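Local atomic coordinates of lipid-transfer protein (Thermomonospora curvata, PDB entry 6OK1), a protein that has the two-domain thiolase fold and belongs among the lipid-transfer proteins, its precise role not being firmly established. Residues 49-54 against 68-73; 104-109 against 223-228. One frame throughout, in Å; residues are numbered along the deposited sequence.

How the contacts relate
From the N terminus the chain lays down strand 8-15 and helix 26-40, then enters strand 50-54. Contact 1 closes the short loop that leaves this strand, passes through helix 61-68 and returns at 68-73, just before strand 75-79. Contact 2 opens only after that, when segment 104-109 of strand 104-112 pairs with 223-228 of strand 219-228, with 113 residues between them, so the two follow in series and neither nests nor crosses. Their centres lie about 9 Å apart, because strands 50-54 and 104-112 are neighbours in one mixed sheet. Thr53 OG1 to Tyr108 O (2.7 Å) is a probable hydrogen bond between them.

Contact 1. Residues 49-54 against 68-73; sequences DGLVTF and TGIGEL. With NA (sodium ion), chain E.
Leu51 and Leu73 cross at about a right angle, CD1 of Leu51 lying 4.0 Å from CD1 of Leu73. The other branch of Leu51, CD2, runs toward Ile70 and meets it tip to tip at Ile70 CD1, 4.1 Å away. CG of Leu51 lies beside the backbone N (chi1 -73°), and with chi2 at 176° the two methyls part, one to each neighbour. Leu73 also sets CD2 over one face of the Asp49-Gly50 peptide, 3.9 Å from Gly50 N. The backbones come closest where Asp49 O receives a CA-H...O contact from Leu73 CA, at 3.6 Å; no conventional hydrogen bond joins the two segments.

Next to this apolar patch the 68-73 loop wraps a sodium ion. Ile70 O at 2.2 Å and Glu72 O at 2.4 Å from the sodium hold it together with Val48 O and two waters. Gly69 takes the chain out of helix 61-68 with positive phi, and Gly71, also at positive phi, lies between the two ligating residues. Farther out, Asp49 carboxylate oxygens accept hydrogen bonds from the backbone N atoms of Glu103 and Val104, which fixes the start of strand 50-54. Ile70 rests on Val34 and Ile38 of helix 26-40, while Leu73 touches Ser249 of the second subunit.

All three protein ligands are backbone carbonyls, so the ion probably depends on the loop's shape more than on side-chain charge; by joining Val48 to Ile70 and Glu72, it ties the approach to strand 50-54 to the loop beyond helix 61-68.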
ATOM      1  N   ASP A  49       7.253 -17.275  -4.286  1.00 23.98           N
ATOM      2  CA  ASP A  49       7.806 -16.683  -3.074  1.00 23.72           C
ATOM      3  C   ASP A  49       7.583 -15.177  -3.008  1.00 24.31           C
ATOM      4  O   ASP A  49       8.101 -14.526  -2.086  1.00 23.35           O
ATOM      5  CB  ASP A  49       9.296 -17.026  -2.927  1.00 22.45           C
ATOM      6  CG  ASP A  49      10.125 -16.679  -4.136  1.00 27.66           C
ATOM      7  OD1 ASP A  49       9.615 -16.037  -5.069  1.00 27.11           O
ATOM      8  OD2 ASP A  49      11.328 -17.057  -4.143  1.00 31.55           O
ATOM      9  N   GLY A  50       6.807 -14.618  -3.927  1.00 24.54           N
ATOM     10  CA  GLY A  50       6.501 -13.195  -3.887  1.00 22.74           C
ATOM     11  C   GLY A  50       5.095 -12.914  -4.371  1.00 21.30           C
ATOM     12  O   GLY A  50       4.578 -13.586  -5.274  1.00 22.72           O
ATOM     13  N   LEU A  51       4.476 -11.883  -3.776  1.00 21.97           N
ATOM     14  CA  LEU A  51       3.151 -11.419  -4.178  1.00 25.78           C
ATOM     15  C   LEU A  51       3.120  -9.899  -4.175  1.00 22.20           C
ATOM     16  O   LEU A  51       3.547  -9.277  -3.200  1.00 23.65           O
ATOM     17  CB  LEU A  51       2.053 -11.934  -3.237  1.00 20.37           C
ATOM     18  CG  LEU A  51       1.706 -13.426  -3.347  1.00 24.32           C
ATOM     19  CD1 LEU A  51       0.677 -13.841  -2.285  1.00 25.46           C
ATOM     20  CD2 LEU A  51       1.201 -13.804  -4.730  1.00 23.06           C
ATOM     21  N   VAL A  52       2.577  -9.316  -5.241  1.00 21.08           N
ATOM     22  CA  VAL A  52       2.458  -7.863  -5.380  1.00 20.04           C
ATOM     23  C   VAL A  52       1.019  -7.528  -5.766  1.00 18.43           C
ATOM     24  O   VAL A  52       0.438  -8.164  -6.649  1.00 20.19           O
ATOM     25  CB  VAL A  52       3.447  -7.307  -6.425  1.00 20.94           C
ATOM     26  CG1 VAL A  52       3.380  -5.793  -6.441  1.00 23.22           C
ATOM     27  CG2 VAL A  52       4.903  -7.776  -6.125  1.00 20.84           C
ATOM     28  N   THR A  53       0.430  -6.528  -5.115  1.00 20.55           N
ATOM     29  CA  THR A  53      -0.894  -6.069  -5.549  1.00 21.21           C
ATOM     30  C   THR A  53      -0.989  -4.564  -5.310  1.00 19.05           C
ATOM     31  O   THR A  53       0.019  -3.885  -5.071  1.00 19.52           O
ATOM     32  CB  THR A  53      -2.016  -6.878  -4.876  1.00 20.54           C
ATOM     33  OG1 THR A  53      -3.282  -6.504  -5.419  1.00 20.78           O
ATOM     34  CG2 THR A  53      -2.054  -6.684  -3.381  1.00 19.96           C
ATOM     35  N   PHE A  54      -2.200  -4.035  -5.449  1.00 19.75           N
ATOM     36  CA  PHE A  54      -2.492  -2.622  -5.261  1.00 19.13           C
ATOM     37  C   PHE A  54      -2.750  -2.326  -3.784  1.00 21.51           C
ATOM     38  O   PHE A  54      -3.244  -3.177  -3.043  1.00 19.40           O
ATOM     39  CB  PHE A  54      -3.754  -2.211  -6.027  1.00 18.21           C
ATOM     40  CG  PHE A  54      -3.658  -2.249  -7.559  1.00 20.40           C
ATOM     41  CD1 PHE A  54      -2.761  -3.082  -8.261  1.00 21.13           C
ATOM     42  CD2 PHE A  54      -4.551  -1.467  -8.289  1.00 20.56           C
ATOM     43  CE1 PHE A  54      -2.774  -3.109  -9.655  1.00 21.63           C
ATOM     44  CE2 PHE A  54      -4.552  -1.492  -9.700  1.00 22.21           C
ATOM     45  CZ  PHE A  54      -3.660  -2.285 -10.362  1.00 20.12           C
ATOM     46  N   THR A  68      -4.212 -20.497  -1.314  1.00 25.78           N
ATOM     47  CA  THR A  68      -3.736 -21.143  -2.532  1.00 26.62           C
ATOM     48  C   THR A  68      -2.622 -22.150  -2.308  1.00 29.21           C
ATOM     49  O   THR A  68      -2.291 -22.881  -3.249  1.00 27.83           O
ATOM     50  CB  THR A  68      -3.228 -20.114  -3.532  1.00 28.95           C
ATOM     51  OG1 THR A  68      -2.149 -19.363  -2.940  1.00 27.12           O
ATOM     52  CG2 THR A  68      -4.361 -19.197  -3.957  1.00 32.58           C
ATOM     53  N   GLY A  69      -2.025 -22.199  -1.120  1.00 28.49           N
ATOM     54  CA  GLY A  69      -0.884 -23.066  -0.896  1.00 29.42           C
ATOM     55  C   GLY A  69       0.443 -22.485  -1.323  1.00 29.44           C
ATOM     56  O   GLY A  69       1.438 -23.227  -1.386  1.00 27.35           O
ATOM     57  N   ILE A  70       0.491 -21.178  -1.608  1.00 25.77           N
ATOM     58  CA  ILE A  70       1.759 -20.494  -1.863  1.00 32.87           C
ATOM     59  C   ILE A  70       2.654 -20.544  -0.633  1.00 27.03           C
ATOM     60  O   ILE A  70       3.890 -20.573  -0.745  1.00 26.50           O
ATOM     61  CB  ILE A  70       1.452 -19.048  -2.332  1.00 23.74           C
ATOM     62  CG1 ILE A  70       0.991 -19.094  -3.781  1.00 23.54           C
ATOM     63  CG2 ILE A  70       2.644 -18.123  -2.151  1.00 24.55           C
ATOM     64  CD1 ILE A  70       0.381 -17.792  -4.296  1.00 25.55           C
ATOM     65  N   GLY A  71       2.060 -20.536   0.553  1.00 28.70           N
ATOM     66  CA  GLY A  71       2.849 -20.724   1.765  1.00 33.48           C
ATOM     67  C   GLY A  71       3.709 -19.509   2.080  1.00 28.82           C
ATOM     68  O   GLY A  71       3.245 -18.369   2.062  1.00 25.88           O
ATOM     69  N   GLU A  72       4.992 -19.746   2.339  1.00 25.95           N
ATOM     70  CA  GLU A  72       5.889 -18.682   2.763  0.56 25.92           C
ATOM     71  C   GLU A  72       6.124 -17.689   1.641  1.00 24.56           C
ATOM     72  O   GLU A  72       6.084 -18.037   0.460  1.00 24.74           O
ATOM     73  CB  GLU A  72       7.246 -19.253   3.188  0.56 18.67           C
ATOM     74  CG  GLU A  72       7.233 -20.108   4.427  0.56 25.00           C
ATOM     75  CD  GLU A  72       8.591 -20.759   4.653  0.56 32.27           C
ATOM     76  OE1 GLU A  72       9.170 -21.283   3.679  0.56 47.24           O
ATOM     77  OE2 GLU A  72       9.109 -20.700   5.783  0.56 34.33           O
ATOM     78  N   LEU A  73       6.420 -16.451   2.030  1.00 24.66           N
ATOM     79  CA  LEU A  73       6.784 -15.391   1.110  1.00 21.89           C
ATOM     80  C   LEU A  73       8.066 -14.698   1.548  1.00 22.86           C
ATOM     81  O   LEU A  73       8.257 -14.397   2.729  1.00 23.57           O
ATOM     82  CB  LEU A  73       5.692 -14.346   1.023  1.00 19.87           C
ATOM     83  CG  LEU A  73       4.307 -14.809   0.548  1.00 19.70           C
ATOM     84  CD1 LEU A  73       3.279 -13.721   0.808  1.00 23.26           C
ATOM     85  CD2 LEU A  73       4.328 -15.158  -0.918  1.00 23.83           C
TER
HETATM   86 NA    NA E 501       5.954 -19.858  -1.032  1.00 27.78          NA
HETATM   87  O   HOH W   1       8.374 -20.368  -1.125  1.00 36.16           O
HETATM   88  O   HOH W   2       6.294 -21.899  -0.088  1.00 44.74           O

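Contact 2. Residues 104-109 against 223-228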
ATOM      1  N   VAL A 104       9.899 -16.273  -7.932  1.00 24.98           N
ATOM      2  CA  VAL A 104       8.609 -16.440  -8.604  1.00 22.70           C
ATOM      3  C   VAL A 104       7.610 -15.504  -7.942  1.00 22.94           C
ATOM      4  O   VAL A 104       7.205 -15.740  -6.798  1.00 24.04           O
ATOM      5  CB  VAL A 104       8.097 -17.884  -8.536  1.00 28.36           C
ATOM      6  CG1 VAL A 104       6.800 -18.015  -9.275  1.00 24.93           C
ATOM      7  CG2 VAL A 104       9.140 -18.856  -9.124  1.00 28.33           C
ATOM      8  N   VAL A 105       7.211 -14.451  -8.647  1.00 24.23           N
ATOM      9  CA  VAL A 105       6.374 -13.399  -8.078  1.00 21.71           C
ATOM     10  C   VAL A 105       5.065 -13.376  -8.844  1.00 21.90           C
ATOM     11  O   VAL A 105       5.066 -13.369 -10.080  1.00 25.97           O
ATOM     12  CB  VAL A 105       7.070 -12.033  -8.117  1.00 24.98           C
ATOM     13  CG1 VAL A 105       6.197 -10.985  -7.401  1.00 21.94           C
ATOM     14  CG2 VAL A 105       8.477 -12.137  -7.464  1.00 23.47           C
ATOM     15  N   VAL A 106       3.947 -13.354  -8.127  1.00 22.18           N
ATOM     16  CA  VAL A 106       2.640 -13.188  -8.755  1.00 20.41           C
ATOM     17  C   VAL A 106       2.102 -11.793  -8.465  1.00 23.60           C
ATOM     18  O   VAL A 106       2.021 -11.382  -7.308  1.00 21.56           O
ATOM     19  CB  VAL A 106       1.646 -14.267  -8.299  1.00 21.27           C
ATOM     20  CG1 VAL A 106       0.381 -14.178  -9.103  1.00 24.57           C
ATOM     21  CG2 VAL A 106       2.271 -15.664  -8.469  1.00 25.96           C
ATOM     22  N   CYS A 107       1.733 -11.074  -9.521  1.00 22.27           N
ATOM     23  CA  CYS A 107       1.102  -9.768  -9.431  1.00 19.86           C
ATOM     24  C   CYS A 107      -0.387  -9.953  -9.696  1.00 19.94           C
ATOM     25  O   CYS A 107      -0.748 -10.636 -10.652  1.00 23.94           O
ATOM     26  CB  CYS A 107       1.696  -8.802 -10.461  1.00 25.53           C
ATOM     27  SG  CYS A 107       3.491  -8.770 -10.496  1.00 24.49           S
ATOM     28  N   TYR A 108      -1.252  -9.366  -8.855  1.00 21.31           N
ATOM     29  CA  TYR A 108      -2.683  -9.629  -9.020  1.00 22.26           C
ATOM     30  C   TYR A 108      -3.540  -8.435  -8.616  1.00 22.00           C
ATOM     31  O   TYR A 108      -3.108  -7.534  -7.897  1.00 22.69           O
ATOM     32  CB  TYR A 108      -3.120 -10.867  -8.210  1.00 22.88           C
ATOM     33  CG  TYR A 108      -3.004 -10.707  -6.700  1.00 24.28           C
ATOM     34  CD1 TYR A 108      -1.829 -11.002  -6.049  1.00 25.56           C
ATOM     35  CD2 TYR A 108      -4.078 -10.272  -5.930  1.00 20.84           C
ATOM     36  CE1 TYR A 108      -1.722 -10.856  -4.669  1.00 19.96           C
ATOM     37  CE2 TYR A 108      -3.966 -10.112  -4.551  1.00 21.74           C
ATOM     38  CZ  TYR A 108      -2.792 -10.419  -3.941  1.00 24.18           C
ATOM     39  OH  TYR A 108      -2.646 -10.278  -2.596  1.00 23.62           O
ATOM     40  N   ARG A 109      -4.786  -8.457  -9.092  1.00 20.21           N
ATOM     41  CA  ARG A 109      -5.823  -7.532  -8.676  1.00 20.05           C
ATOM     42  C   ARG A 109      -7.142  -8.240  -8.913  1.00 22.49           C
ATOM     43  O   ARG A 109      -7.352  -8.808  -9.988  1.00 22.36           O
ATOM     44  CB  ARG A 109      -5.757  -6.214  -9.469  1.00 21.20           C
ATOM     45  CG  ARG A 109      -6.686  -5.113  -8.981  1.00 19.55           C
ATOM     46  CD  ARG A 109      -6.188  -4.491  -7.697  1.00 21.56           C
ATOM     47  NE  ARG A 109      -7.013  -3.351  -7.296  1.00 23.45           N
ATOM     48  CZ  ARG A 109      -8.034  -3.390  -6.451  1.00 23.06           C
ATOM     49  NH1 ARG A 109      -8.397  -4.516  -5.833  1.00 23.38           N
ATOM     50  NH2 ARG A 109      -8.717  -2.265  -6.212  1.00 24.30           N
ATOM     51  N   ALA A 223      -4.177 -12.046 -12.865  1.00 21.78           N
ATOM     52  CA  ALA A 223      -2.888 -12.330 -12.244  1.00 23.50           C
ATOM     53  C   ALA A 223      -1.835 -12.559 -13.315  1.00 23.83           C
ATOM     54  O   ALA A 223      -2.148 -12.866 -14.461  1.00 23.06           O
ATOM     55  CB  ALA A 223      -2.950 -13.555 -11.317  1.00 25.51           C
ATOM     56  N   LEU A 224      -0.579 -12.330 -12.929  1.00 21.82           N
ATOM     57  CA  LEU A 224       0.579 -12.385 -13.821  1.00 25.75           C
ATOM     58  C   LEU A 224       1.734 -12.997 -13.039  1.00 24.38           C
ATOM     59  O   LEU A 224       1.979 -12.575 -11.911  1.00 23.63           O
ATOM     60  CB  LEU A 224       0.991 -10.985 -14.296  1.00 23.38           C
ATOM     61  CG  LEU A 224      -0.103 -10.066 -14.846  1.00 27.46           C
ATOM     62  CD1 LEU A 224       0.342  -8.634 -14.837  1.00 24.78           C
ATOM     63  CD2 LEU A 224      -0.495 -10.457 -16.265  1.00 25.80           C
ATOM     64  N   VAL A 225       2.458 -13.952 -13.644  1.00 22.81           N
ATOM     65  CA  VAL A 225       3.597 -14.626 -13.013  1.00 24.67           C
ATOM     66  C   VAL A 225       4.892 -14.105 -13.627  1.00 23.84           C
ATOM     67  O   VAL A 225       5.087 -14.179 -14.844  1.00 26.00           O
ATOM     68  CB  VAL A 225       3.510 -16.153 -13.182  1.00 27.55           C
ATOM     69  CG1 VAL A 225       4.774 -16.818 -12.662  1.00 28.63           C
ATOM     70  CG2 VAL A 225       2.314 -16.679 -12.426  1.00 26.14           C
ATOM     71  N   VAL A 226       5.794 -13.618 -12.777  1.00 23.83           N
ATOM     72  CA  VAL A 226       7.068 -13.051 -13.213  1.00 23.09           C
ATOM     73  C   VAL A 226       8.179 -13.934 -12.663  1.00 26.85           C
ATOM     74  O   VAL A 226       8.171 -14.280 -11.476  1.00 25.95           O
ATOM     75  CB  VAL A 226       7.211 -11.594 -12.726  1.00 24.34           C
ATOM     76  CG1 VAL A 226       8.594 -10.988 -13.095  1.00 26.94           C
ATOM     77  CG2 VAL A 226       6.090 -10.722 -13.328  1.00 25.78           C
ATOM     78  N   VAL A 227       9.133 -14.300 -13.526  1.00 24.32           N
ATOM     79  CA  VAL A 227      10.293 -15.092 -13.134  1.00 24.55           C
ATOM     80  C   VAL A 227      11.520 -14.518 -13.829  1.00 29.65           C
ATOM     81  O   VAL A 227      11.420 -13.602 -14.651  1.00 29.53           O
ATOM     82  CB  VAL A 227      10.121 -16.586 -13.501  1.00 24.50           C
ATOM     83  CG1 VAL A 227       8.998 -17.191 -12.724  1.00 26.65           C
ATOM     84  CG2 VAL A 227       9.862 -16.723 -14.974  1.00 30.22           C
ATOM     85  N   SER A 228      12.697 -15.089 -13.542  1.00 27.91           N
ATOM     86  CA  SER A 228      13.854 -14.677 -14.317  1.00 27.05           C
ATOM     87  C   SER A 228      13.671 -15.087 -15.775  1.00 27.48           C
ATOM     88  O   SER A 228      12.981 -16.059 -16.098  1.00 32.69           O
ATOM     89  CB  SER A 228      15.140 -15.293 -13.758  1.00 31.00           C
ATOM     90  OG  SER A 228      15.164 -16.682 -14.029  1.00 30.76           O
TER
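Flat peptide groups of the two strands meet edge to edge through four hydrogen bonds, two at Val105-Val226 and two at Cys107-Leu224, both antiparallel hydrogen-bonded pairs. Val105 N gives a nearly straight bond to Val226 O (3.0 Å, 176°), in the plane of that carbonyl, and Val226 N returns one to Val105 O at 2.8 Å. At the second pair Cys107 N reaches Leu224 O at 2.8 Å, whereas the answering bond from Leu224 N to Cys107 O is more bent (140°).

On the face bearing Val104, Val106, Tyr108, Ala223, Val225 and Val227, Val106 straddles two partners: CG1 lies 4.0 Å from Ala223 CB, and CG2 is 4.1 Å from Val225 CG2. Its CG1 stands anti to the backbone N (chi1 -172°), which parts the methyls this way. Val104 CG2 lies beside Val227 CG1. The ring of Tyr108 leads away from Ala223, its OH hydrogen-bonded to Ser59 O. The other face carries Val105, Cys107, Leu224 and Val226, with Cys107 SG 4.3 Å from Val226 CG2.

Helix 26-40 packs on the first face through Val34 and Ala37, helix 86-98 on the second through Thr89 and Ala93; strands 50-54 and 8-15 flank the pair within the layered thiolase fold.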